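Local coordinates for protein flavoenzyme PA4991 (Pseudomonas aeruginosa PAO1, PDB 5EZ7) that binds one FAD per monomer and probably works as an FAD-dependent oxidoreductase of the DAO family, with a physiological substrate that is still unknown, at residues 34-39 with 176-181; 193-198 with 375-380; 253-258 with 297-302; 273-278 with 289-294. One frame throughout, in Å; residues are numbered along the deposited sequence.

Contact 1: residues 34-39 with 176-181; sequences VLVESA and ERIEPL. With FAD (flavin-adenine dinucleotide), chain B.
V36 and I178 meet in a small apolar contact at the adenine end of the FAD site, between the end of strand 33-37 and the start of strand 178-183. The two side chains reach toward each other tip to tip, with V36 CG1 4.1 Å from I178 CD1. The turn at chi1 (-67°) and the extended chi2 (166°) send I178 CD1 toward V36 and the adenine, 3.8 Å from FAD N1A. One methyl thus touches both the strand and the cofactor. S38 and E176 bury more surface; there E176 CG lies 4.0 Å from S38 O.

Segment 34-39 grips the adenosine ribose through E37, whose carboxylate takes both hydroxyls. FAD O3B donates to E37 OE2 at 2.8 Å. FAD O2B donates to E37 OE1 at a very short, doubtful length. The amide of A39 also donates to E37 OE1, at 2.9 Å, on the anti lone pair. G15 N bonds to E37 OE2, so each oxygen of E37 has a second partner from the backbone. An acidic residue at the end of the second strand that holds the adenosine ribose is characteristic of Rossmann-type FAD domains. S38 OG lies over the face of the adenine, 3.1 Å from FAD C4A.

Strand 33-37 runs between strands 10-13 and 172-174. V36 also packs on L11, L173 and V192, while I178 reaches V13 and L190 of strand 186-192.

Contact 2: residues 193-198 with 375-380; sequences DGREIR and PQLPRP
R195 and L377 bury the most surface here, with P378 and P375 adding smaller shares. Strand 195-198 sends the arginine out to the loop after helix 350-364. The side chain of R195 starts with CG anti to the backbone N (chi1 -172°) and bends at chi3, which carries the guanidinium over to L377. There the two side chains cross obliquely. L377 CD2 sits over one face of the guanidinium, offset toward its rim, and comes 3.8 Å from R195 CZ. This is an apolar methyl laid on a flat charged group.

Two prolines come near the same group at longer range. P378 CD is 4.4 Å from R195 NH2, and P375 CG is 4.5 Å from R195 NH1; both approach obliquely. The polar end of R195 is not left to these carbons: NH1 donates to the carbonyl O of Q4. That bond helps to fix the group near the chain's N-terminal segment.

The contact lies at the surface and joins loop 375-380 to the small four-stranded sheet. R195 and P375 both rest on L6 of strand 6-7, the parallel neighbour of strand 195-198 in that sheet. L377 packs on L173 of strand 172-174.

Contact 3: residues 253-258 with 297-302; sequences PRITVT and AKLLPW
I255 and L299 form the tight part of this contact, where strand 255-261 meets the end of helix 285-299. Their side chains reach toward each other tip to tip. I255 CD1 lies 3.6 Å from L299 CD1, and I255 CG1 is 4.0 Å from the same methyl. One methyl of the leucine therefore touches the last two carbons of the isoleucine. I255 has CG1 between the backbone N and the carbonyl carbon (chi1 65°), and the chain then extends to bring CD1 to the helix.

The other side is loose and solvent-facing. R254 and K298 are both exposed, and R254 NH1 stands 4.5 Å from K298 NZ. The amine lies at the edge of the guanidinium, near its plane. Two like charges at this distance would not attract by themselves. The acid E295, in a salt bridge with R254 NH1, probably offsets the repulsion. A mercury ion also lies about 3 Å from the side chain of R254.

C246 of strand 244-246 touches both I255 and L299, so the apolar pair sits beside that strand. V257 and L300 both pack on L242 and on W269 of strand 267-272, the other neighbour of strand 255-261 in the eight-stranded sheet.

Contact 4: residues 273-278 with 289-294; sequences GDIAET and IAEARR
I275 packs against E291 and A292, setting the loop after strand 267-272 on helix 285-299. The isoleucine does most of the reaching. Its CG1 is anti to the backbone N (chi1 -162°), and CD1 continues the extended line, chi2 being -169°. This straight arm carries the terminal methyl to the helix backbone, where I275 CD1 lies 3.8 Å from A292 CA. The methyl of A292 is slightly farther, with CB 4.2 Å from I275 CD1. The small A292 is consistent with this close approach to the helix backbone.

E291 takes a different shape. Its CG is also anti to the backbone N, but the chain turns at chi2 (63°). I275 and E291 slide past each other in opposite directions, and E291 CG is 4.0 Å from I275 CD1. The glutamate thus offers its aliphatic part to the isoleucine.

The carboxylate of E291 pairs with R294 one turn along the helix. R294 NH1 donates to E291 OE1 at 2.6 Å. The oxygen lies in the guanidinium plane, but the nitrogen comes from above the carboxylate plane.

A292 also packs on V232 and W310, so the helix faces the sheet here. The side chains meet through carbon atoms alone, in a buried spot, though E291 is partly exposed. Its carboxylate is held by R294, while CG meets I275; the bend at chi2 separates the two ends.

Overall arrangement
The contacts form two pairs on opposite sides of the chain's centre. Contacts 1 and 2 have centres 8 Å apart and touch directly: D193 OD1 of contact 2 accepts probable hydrogen bonds from the backbone N of R177 and of E176. Contact 1 holds the adenine and ribose end of FAD, whereas P378 of contact 2 stays about 13 Å from the cofactor. Contacts 3 and 4 lie 10 Å apart between centres and share helix 285-299. Probable backbone bonds from D274 N to P253 O and from I275 N to R254 O join them. The I275 side chain is about 11 Å from FAD. Contacts 1 and 3 are 42 Å apart between centres.

Contact 1: residues 34-39 with 176-181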
# COMPACT_ATOMS: atom_id res chain seq x y z
N VAL A 34 17.74 -0.94 -9.77
CA VAL A 34 17.51 0.48 -9.56
C VAL A 34 16.00 0.67 -9.41
O VAL A 34 15.22 0.08 -10.18
CB VAL A 34 18.02 1.29 -10.77
CG1 VAL A 34 17.58 2.74 -10.71
CG2 VAL A 34 19.55 1.23 -10.83
N LEU A 35 15.60 1.50 -8.44
CA LEU A 35 14.18 1.84 -8.24
C LEU A 35 14.02 3.33 -8.39
O LEU A 35 14.61 4.11 -7.63
CB LEU A 35 13.69 1.38 -6.88
CG LEU A 35 12.17 1.43 -6.65
CD1 LEU A 35 11.75 0.59 -5.45
CD2 LEU A 35 11.64 2.85 -6.48
N VAL A 36 13.16 3.70 -9.32
CA VAL A 36 13.00 5.07 -9.76
C VAL A 36 11.67 5.55 -9.24
O VAL A 36 10.66 4.89 -9.48
CB VAL A 36 13.01 5.17 -11.31
CG1 VAL A 36 12.79 6.62 -11.75
CG2 VAL A 36 14.35 4.70 -11.85
N GLU A 37 11.69 6.69 -8.55
CA GLU A 37 10.48 7.34 -7.98
C GLU A 37 10.52 8.83 -8.30
O GLU A 37 11.56 9.48 -8.17
CB GLU A 37 10.44 7.10 -6.46
CG GLU A 37 9.50 8.03 -5.71
CD GLU A 37 8.05 7.69 -6.00
OE1 GLU A 37 7.29 8.60 -6.47
OE2 GLU A 37 7.71 6.51 -5.70
N SER A 38 9.39 9.36 -8.76
CA SER A 38 9.29 10.73 -9.29
C SER A 38 8.83 11.73 -8.21
O SER A 38 8.93 12.94 -8.39
CB SER A 38 8.35 10.74 -10.52
OG SER A 38 7.07 10.18 -10.19
N ALA A 39 8.30 11.23 -7.11
CA ALA A 39 7.90 12.08 -6.00
C ALA A 39 8.42 11.44 -4.72
O ALA A 39 9.61 11.27 -4.59
CB ALA A 39 6.35 12.29 -5.97
N GLU A 176 12.41 12.15 -12.51
CA GLU A 176 11.15 12.76 -12.86
C GLU A 176 10.69 12.39 -14.26
O GLU A 176 9.54 12.03 -14.46
CB GLU A 176 11.24 14.28 -12.72
CG GLU A 176 11.07 14.77 -11.27
CD GLU A 176 11.01 16.29 -11.14
OE1 GLU A 176 11.15 17.01 -12.17
OE2 GLU A 176 10.81 16.78 -9.99
N ARG A 177 11.58 12.47 -15.23
CA ARG A 177 11.20 12.34 -16.62
C ARG A 177 11.79 11.06 -17.24
O ARG A 177 13.01 10.88 -17.27
CB ARG A 177 11.70 13.58 -17.34
CG ARG A 177 11.17 13.74 -18.74
CD ARG A 177 11.98 14.80 -19.48
NE ARG A 177 12.36 14.38 -20.83
CZ ARG A 177 12.91 15.18 -21.75
NH1 ARG A 177 13.17 16.47 -21.48
NH2 ARG A 177 13.20 14.69 -22.95
N ILE A 178 10.91 10.21 -17.76
CA ILE A 178 11.31 8.90 -18.29
C ILE A 178 11.02 8.68 -19.77
O ILE A 178 9.89 8.86 -20.21
CB ILE A 178 10.64 7.77 -17.50
CG1 ILE A 178 11.19 7.77 -16.08
CG2 ILE A 178 10.93 6.42 -18.16
CD1 ILE A 178 10.41 6.95 -15.09
N GLU A 179 12.04 8.26 -20.52
CA GLU A 179 11.85 7.86 -21.91
C GLU A 179 12.28 6.40 -22.13
O GLU A 179 13.11 5.90 -21.38
CB GLU A 179 12.66 8.75 -22.87
CG GLU A 179 12.23 10.21 -22.91
CD GLU A 179 13.18 11.12 -22.13
OE1 GLU A 179 14.24 11.48 -22.70
OE2 GLU A 179 12.86 11.45 -20.96
N PRO A 180 11.74 5.75 -23.16
CA PRO A 180 12.22 4.40 -23.45
C PRO A 180 13.62 4.39 -24.09
O PRO A 180 14.00 5.29 -24.79
CB PRO A 180 11.18 3.85 -24.43
CG PRO A 180 10.49 5.04 -25.03
CD PRO A 180 10.75 6.23 -24.14
N LEU A 181 14.37 3.35 -23.79
CA LEU A 181 15.67 3.14 -24.36
C LEU A 181 15.48 1.88 -25.17
O LEU A 181 15.26 0.81 -24.60
CB LEU A 181 16.64 2.95 -23.22
CG LEU A 181 18.11 2.84 -23.46
CD1 LEU A 181 18.57 4.12 -24.14
CD2 LEU A 181 18.79 2.62 -22.11
PA FAD B . 1.33 3.43 -4.94
O1A FAD B . 1.45 3.35 -3.45
O2A FAD B . 0.35 4.37 -5.58
O5B FAD B . 2.79 3.72 -5.48
C5B FAD B . 3.04 4.10 -6.82
C4B FAD B . 4.32 4.92 -6.79
O4B FAD B . 4.75 5.18 -8.14
C3B FAD B . 4.10 6.26 -6.09
O3B FAD B . 5.03 6.43 -5.01
C2B FAD B . 4.31 7.28 -7.20
O2B FAD B . 4.88 8.51 -6.78
C1B FAD B . 5.20 6.51 -8.18
N9A FAD B . 5.08 7.00 -9.57
C8A FAD B . 3.94 7.31 -10.21
N7A FAD B . 4.21 7.72 -11.46
C5A FAD B . 5.54 7.66 -11.63
C6A FAD B . 6.47 7.98 -12.72
N6A FAD B . 5.97 8.41 -13.89
N1A FAD B . 7.78 7.79 -12.52
C2A FAD B . 8.26 7.34 -11.34
N3A FAD B . 7.46 7.04 -10.29
C4A FAD B . 6.12 7.19 -10.38
N1 FAD B . -4.83 -2.32 1.05
C2 FAD B . -4.77 -3.18 2.09
O2 FAD B . -4.28 -4.32 1.91
N3 FAD B . -5.22 -2.86 3.32
C4 FAD B . -5.76 -1.67 3.59
O4 FAD B . -6.16 -1.39 4.74
C4X FAD B . -5.85 -0.68 2.51
N5 FAD B . -6.39 0.53 2.73
C5X FAD B . -6.46 1.44 1.73
C6 FAD B . -7.01 2.69 2.00
C7 FAD B . -7.10 3.65 1.01
C7M FAD B . -7.67 4.99 1.33
C8 FAD B . -6.58 3.34 -0.35
C8M FAD B . -6.63 4.35 -1.47
C9 FAD B . -6.04 2.09 -0.61
C9A FAD B . -5.96 1.11 0.37
N10 FAD B . -5.41 -0.18 0.13
C10 FAD B . -5.33 -1.09 1.19
C1' FAD B . -4.87 -0.55 -1.17
C2' FAD B . -3.41 -0.15 -1.20
O2' FAD B . -3.21 1.16 -0.66
C3' FAD B . -2.86 -0.24 -2.62
O3' FAD B . -3.31 -1.48 -3.22
C4' FAD B . -1.33 -0.20 -2.62
O4' FAD B . -0.83 0.71 -1.65
C5' FAD B . -0.79 0.21 -3.97
O5' FAD B . 0.64 0.07 -3.96
P FAD B . 1.47 0.55 -5.24
O1P FAD B . 2.93 0.59 -4.86
O2P FAD B . 1.01 -0.30 -6.37
O3P FAD B . 0.87 2.01 -5.53

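Contact 2: residues 193-198 with 375-380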
# COMPACT_ATOMS: atom_id res chain seq x y z
N ASP A 193 15.83 11.33 -16.74
CA ASP A 193 16.45 12.65 -16.71
C ASP A 193 17.72 12.66 -17.53
O ASP A 193 18.76 13.13 -17.08
CB ASP A 193 16.74 13.08 -15.26
CG ASP A 193 15.48 13.02 -14.36
OD1 ASP A 193 14.35 13.20 -14.86
OD2 ASP A 193 15.61 12.77 -13.16
N GLY A 194 17.63 12.10 -18.73
CA GLY A 194 18.78 12.04 -19.65
C GLY A 194 19.86 11.02 -19.30
O GLY A 194 20.90 11.03 -19.93
N ARG A 195 19.61 10.16 -18.31
CA ARG A 195 20.54 9.11 -17.89
C ARG A 195 20.13 7.74 -18.42
O ARG A 195 19.04 7.27 -18.15
CB ARG A 195 20.61 9.03 -16.37
CG ARG A 195 21.71 8.09 -15.92
CD ARG A 195 21.57 7.71 -14.48
NE ARG A 195 21.63 8.86 -13.59
CZ ARG A 195 22.70 9.30 -12.93
NH1 ARG A 195 23.92 8.75 -13.04
NH2 ARG A 195 22.56 10.36 -12.14
N GLU A 196 21.03 7.07 -19.11
CA GLU A 196 20.70 5.82 -19.75
C GLU A 196 20.95 4.71 -18.74
O GLU A 196 21.97 4.72 -18.06
CB GLU A 196 21.36 5.70 -21.13
CG GLU A 196 22.66 4.93 -21.24
CD GLU A 196 23.35 5.19 -22.59
OE1 GLU A 196 22.76 4.85 -23.65
OE2 GLU A 196 24.48 5.77 -22.59
N ILE A 197 19.95 3.86 -18.55
CA ILE A 197 19.97 2.79 -17.56
C ILE A 197 19.56 1.49 -18.23
O ILE A 197 18.40 1.30 -18.53
CB ILE A 197 18.97 3.05 -16.42
CG1 ILE A 197 19.27 4.41 -15.76
CG2 ILE A 197 18.98 1.88 -15.41
CD1 ILE A 197 18.39 4.74 -14.57
N ARG A 198 20.49 0.58 -18.40
CA ARG A 198 20.22 -0.66 -19.13
C ARG A 198 19.80 -1.74 -18.16
O ARG A 198 20.32 -1.81 -17.05
CB ARG A 198 21.48 -1.09 -19.91
CG ARG A 198 21.83 -0.11 -21.02
CD ARG A 198 22.97 -0.55 -21.96
NE ARG A 198 22.50 -0.44 -23.35
CZ ARG A 198 22.29 0.71 -24.01
NH1 ARG A 198 22.54 1.89 -23.44
NH2 ARG A 198 21.82 0.68 -25.25
N PRO A 375 26.92 4.61 -8.73
CA PRO A 375 27.51 5.82 -8.11
C PRO A 375 26.55 6.37 -7.05
O PRO A 375 25.58 5.72 -6.71
CB PRO A 375 27.62 6.80 -9.30
CG PRO A 375 26.47 6.43 -10.18
CD PRO A 375 26.37 4.91 -10.08
N GLN A 376 26.85 7.55 -6.54
CA GLN A 376 25.89 8.29 -5.73
C GLN A 376 24.79 8.79 -6.66
O GLN A 376 25.06 9.25 -7.78
CB GLN A 376 26.52 9.48 -5.01
CG GLN A 376 27.64 9.16 -4.00
CD GLN A 376 27.14 8.63 -2.66
OE1 GLN A 376 27.31 9.27 -1.61
NE2 GLN A 376 26.55 7.43 -2.69
N LEU A 377 23.57 8.67 -6.19
CA LEU A 377 22.38 9.03 -6.96
C LEU A 377 21.50 9.94 -6.13
O LEU A 377 21.49 9.81 -4.93
CB LEU A 377 21.62 7.75 -7.32
CG LEU A 377 22.40 6.79 -8.24
CD1 LEU A 377 21.64 5.48 -8.41
CD2 LEU A 377 22.69 7.37 -9.61
N PRO A 378 20.79 10.90 -6.78
CA PRO A 378 19.80 11.67 -6.04
C PRO A 378 18.68 10.73 -5.51
O PRO A 378 18.29 9.78 -6.17
CB PRO A 378 19.29 12.69 -7.06
CG PRO A 378 19.69 12.18 -8.40
CD PRO A 378 20.92 11.36 -8.18
N ARG A 379 18.24 10.97 -4.28
CA ARG A 379 17.41 10.04 -3.56
C ARG A 379 16.02 10.61 -3.39
O ARG A 379 15.85 11.79 -3.10
CB ARG A 379 18.00 9.69 -2.21
CG ARG A 379 19.43 9.21 -2.33
CD ARG A 379 19.90 8.52 -1.07
NE ARG A 379 19.88 7.08 -1.29
CZ ARG A 379 19.22 6.18 -0.57
NH1 ARG A 379 18.47 6.50 0.49
NH2 ARG A 379 19.32 4.90 -0.94
N PRO A 380 15.01 9.77 -3.62
CA PRO A 380 13.64 10.25 -3.38
C PRO A 380 13.38 10.48 -1.87
O PRO A 380 14.01 9.83 -1.04
CB PRO A 380 12.77 9.12 -3.95
CG PRO A 380 13.62 7.89 -3.85
CD PRO A 380 15.07 8.33 -3.89

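Contact 3: residues 253-258 with 297-302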
# COMPACT_ATOMS: atom_id res chain seq x y z
N PRO A 253 -18.01 -3.75 5.14
CA PRO A 253 -18.00 -2.89 6.33
C PRO A 253 -18.75 -1.57 6.09
O PRO A 253 -18.55 -0.92 5.07
CB PRO A 253 -16.51 -2.60 6.57
CG PRO A 253 -15.77 -3.62 5.78
CD PRO A 253 -16.64 -4.01 4.63
N ARG A 254 -19.60 -1.21 7.05
CA ARG A 254 -20.29 0.08 7.13
C ARG A 254 -19.23 1.19 7.25
O ARG A 254 -19.20 2.13 6.44
CB ARG A 254 -21.24 0.03 8.35
CG ARG A 254 -22.19 1.20 8.61
CD ARG A 254 -23.53 0.68 9.20
NE ARG A 254 -24.32 1.65 9.98
CZ ARG A 254 -25.22 2.53 9.48
NH1 ARG A 254 -25.87 3.35 10.33
NH2 ARG A 254 -25.46 2.63 8.16
N ILE A 255 -18.36 1.05 8.25
CA ILE A 255 -17.16 1.84 8.42
C ILE A 255 -16.03 0.92 8.80
O ILE A 255 -16.26 -0.14 9.40
CB ILE A 255 -17.30 2.92 9.52
CG1 ILE A 255 -17.48 2.29 10.91
CG2 ILE A 255 -18.49 3.83 9.22
CD1 ILE A 255 -17.19 3.25 12.06
N THR A 256 -14.81 1.35 8.47
CA THR A 256 -13.56 0.67 8.84
C THR A 256 -12.72 1.72 9.63
O THR A 256 -12.38 2.77 9.09
CB THR A 256 -12.81 0.08 7.57
OG1 THR A 256 -13.53 -1.05 7.06
CG2 THR A 256 -11.41 -0.43 7.88
N VAL A 257 -12.45 1.44 10.91
CA VAL A 257 -11.65 2.34 11.73
C VAL A 257 -10.24 1.81 11.94
O VAL A 257 -10.05 0.68 12.36
CB VAL A 257 -12.25 2.58 13.13
CG1 VAL A 257 -11.47 3.66 13.89
CG2 VAL A 257 -13.70 3.01 13.02
N THR A 258 -9.25 2.67 11.70
CA THR A 258 -7.89 2.47 12.20
C THR A 258 -7.44 3.69 13.00
O THR A 258 -7.88 4.81 12.73
CB THR A 258 -6.94 2.17 11.03
OG1 THR A 258 -7.13 3.12 9.96
CG2 THR A 258 -7.25 0.77 10.50
N ALA A 297 -21.27 9.11 16.69
CA ALA A 297 -22.24 9.31 17.80
C ALA A 297 -23.08 8.07 18.06
O ALA A 297 -23.39 7.77 19.23
CB ALA A 297 -23.15 10.51 17.51
N LYS A 298 -23.45 7.34 17.00
CA LYS A 298 -24.20 6.10 17.17
C LYS A 298 -23.38 4.93 17.65
O LYS A 298 -23.83 4.16 18.50
CB LYS A 298 -24.87 5.66 15.87
CG LYS A 298 -25.97 6.59 15.43
CD LYS A 298 -27.02 5.84 14.62
CE LYS A 298 -27.57 6.73 13.51
NZ LYS A 298 -28.60 5.96 12.75
N LEU A 299 -22.20 4.76 17.07
CA LEU A 299 -21.42 3.57 17.25
C LEU A 299 -20.51 3.63 18.47
O LEU A 299 -20.26 2.60 19.07
CB LEU A 299 -20.58 3.30 15.98
CG LEU A 299 -21.41 3.09 14.70
CD1 LEU A 299 -20.48 2.82 13.51
CD2 LEU A 299 -22.43 1.97 14.80
N LEU A 300 -19.97 4.82 18.77
CA LEU A 300 -19.02 5.05 19.86
C LEU A 300 -19.41 6.31 20.68
O LEU A 300 -18.63 7.21 20.89
CB LEU A 300 -17.62 5.22 19.27
CG LEU A 300 -17.06 3.97 18.58
CD1 LEU A 300 -15.89 4.31 17.68
CD2 LEU A 300 -16.65 2.93 19.59
N PRO A 301 -20.64 6.37 21.17
CA PRO A 301 -21.07 7.57 21.92
C PRO A 301 -20.27 7.94 23.21
O PRO A 301 -20.32 9.06 23.65
CB PRO A 301 -22.51 7.25 22.29
CG PRO A 301 -22.58 5.75 22.25
CD PRO A 301 -21.63 5.28 21.23
N TRP A 302 -19.53 6.99 23.78
CA TRP A 302 -18.77 7.21 25.01
C TRP A 302 -17.47 7.98 24.78
O TRP A 302 -16.79 8.30 25.74
CB TRP A 302 -18.50 5.87 25.75
CG TRP A 302 -18.02 4.75 24.87
CD1 TRP A 302 -16.71 4.43 24.57
CD2 TRP A 302 -18.83 3.84 24.12
NE1 TRP A 302 -16.67 3.36 23.72
CE2 TRP A 302 -17.95 2.97 23.43
CE3 TRP A 302 -20.21 3.65 23.99
CZ2 TRP A 302 -18.41 1.93 22.60
CZ3 TRP A 302 -20.67 2.62 23.15
CH2 TRP A 302 -19.77 1.78 22.47

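Contact 4: residues 273-278 with 289-294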
# COMPACT_ATOMS: atom_id res chain seq x y z
N GLY A 273 -14.18 2.10 4.59
CA GLY A 273 -15.39 1.33 4.40
C GLY A 273 -16.41 1.97 3.45
O GLY A 273 -16.05 2.75 2.56
N ASP A 274 -17.68 1.64 3.66
CA ASP A 274 -18.75 2.04 2.76
C ASP A 274 -19.07 3.54 2.86
O ASP A 274 -19.59 4.14 1.91
CB ASP A 274 -20.03 1.21 3.05
CG ASP A 274 -21.18 1.50 2.05
OD1 ASP A 274 -21.16 0.94 0.92
OD2 ASP A 274 -22.11 2.27 2.39
N ILE A 275 -18.78 4.14 4.01
CA ILE A 275 -18.91 5.58 4.16
C ILE A 275 -17.94 6.34 3.21
O ILE A 275 -18.25 7.45 2.79
CB ILE A 275 -18.70 6.04 5.62
CG1 ILE A 275 -19.26 7.45 5.83
CG2 ILE A 275 -17.22 5.96 6.02
CD1 ILE A 275 -18.89 8.09 7.15
N ALA A 276 -16.79 5.74 2.89
CA ALA A 276 -15.82 6.34 1.97
C ALA A 276 -16.03 5.94 0.52
O ALA A 276 -15.31 6.44 -0.30
CB ALA A 276 -14.42 5.98 2.39
N GLU A 277 -17.01 5.09 0.19
CA GLU A 277 -17.23 4.61 -1.19
C GLU A 277 -18.18 5.54 -1.94
O GLU A 277 -18.25 6.71 -1.59
CB GLU A 277 -17.73 3.15 -1.19
CG GLU A 277 -16.65 2.16 -0.78
CD GLU A 277 -15.69 1.78 -1.91
OE1 GLU A 277 -15.83 2.27 -3.05
OE2 GLU A 277 -14.77 0.96 -1.65
N THR A 278 -18.88 5.03 -2.95
CA THR A 278 -19.67 5.83 -3.89
C THR A 278 -20.51 7.03 -3.33
O THR A 278 -20.43 8.14 -3.88
CB THR A 278 -20.55 4.87 -4.73
OG1 THR A 278 -19.67 3.93 -5.39
CG2 THR A 278 -21.37 5.58 -5.80
N ILE A 289 -18.07 14.94 6.46
CA ILE A 289 -17.80 15.13 7.88
C ILE A 289 -19.06 14.96 8.70
O ILE A 289 -19.06 14.22 9.65
CB ILE A 289 -17.13 16.49 8.15
CG1 ILE A 289 -15.64 16.38 7.74
CG2 ILE A 289 -17.26 16.93 9.62
CD1 ILE A 289 -14.99 17.74 7.45
N ALA A 290 -20.13 15.63 8.31
CA ALA A 290 -21.37 15.55 9.07
C ALA A 290 -21.90 14.11 9.16
O ALA A 290 -22.36 13.70 10.22
CB ALA A 290 -22.43 16.48 8.49
N GLU A 291 -21.79 13.36 8.06
CA GLU A 291 -22.15 11.93 8.02
C GLU A 291 -21.29 11.09 9.00
O GLU A 291 -21.78 10.26 9.80
CB GLU A 291 -22.00 11.40 6.58
CG GLU A 291 -22.36 9.95 6.36
CD GLU A 291 -23.84 9.63 6.64
OE1 GLU A 291 -24.72 10.49 6.41
OE2 GLU A 291 -24.14 8.52 7.11
N ALA A 292 -20.00 11.34 8.94
CA ALA A 292 -19.07 10.77 9.90
C ALA A 292 -19.43 11.08 11.35
O ALA A 292 -19.33 10.18 12.18
CB ALA A 292 -17.65 11.23 9.61
N ARG A 293 -19.86 12.31 11.67
CA ARG A 293 -20.24 12.63 13.09
C ARG A 293 -21.45 11.88 13.55
O ARG A 293 -21.48 11.43 14.68
CB ARG A 293 -20.61 14.08 13.33
CG ARG A 293 -19.50 15.08 13.25
CD ARG A 293 -20.09 16.45 13.56
NE ARG A 293 -19.13 17.49 13.22
CZ ARG A 293 -18.21 18.00 14.05
NH1 ARG A 293 -18.12 17.57 15.33
NH2 ARG A 293 -17.37 18.95 13.61
N ARG A 294 -22.47 11.81 12.70
CA ARG A 294 -23.63 11.02 13.01
C ARG A 294 -23.24 9.58 13.33
O ARG A 294 -23.65 9.03 14.35
CB ARG A 294 -24.68 11.07 11.88
CG ARG A 294 -25.52 12.34 11.87
CD ARG A 294 -26.71 12.21 10.90
NE ARG A 294 -26.26 12.02 9.51
CZ ARG A 294 -25.90 13.01 8.68
NH1 ARG A 294 -25.49 12.72 7.43
NH2 ARG A 294 -25.93 14.28 9.09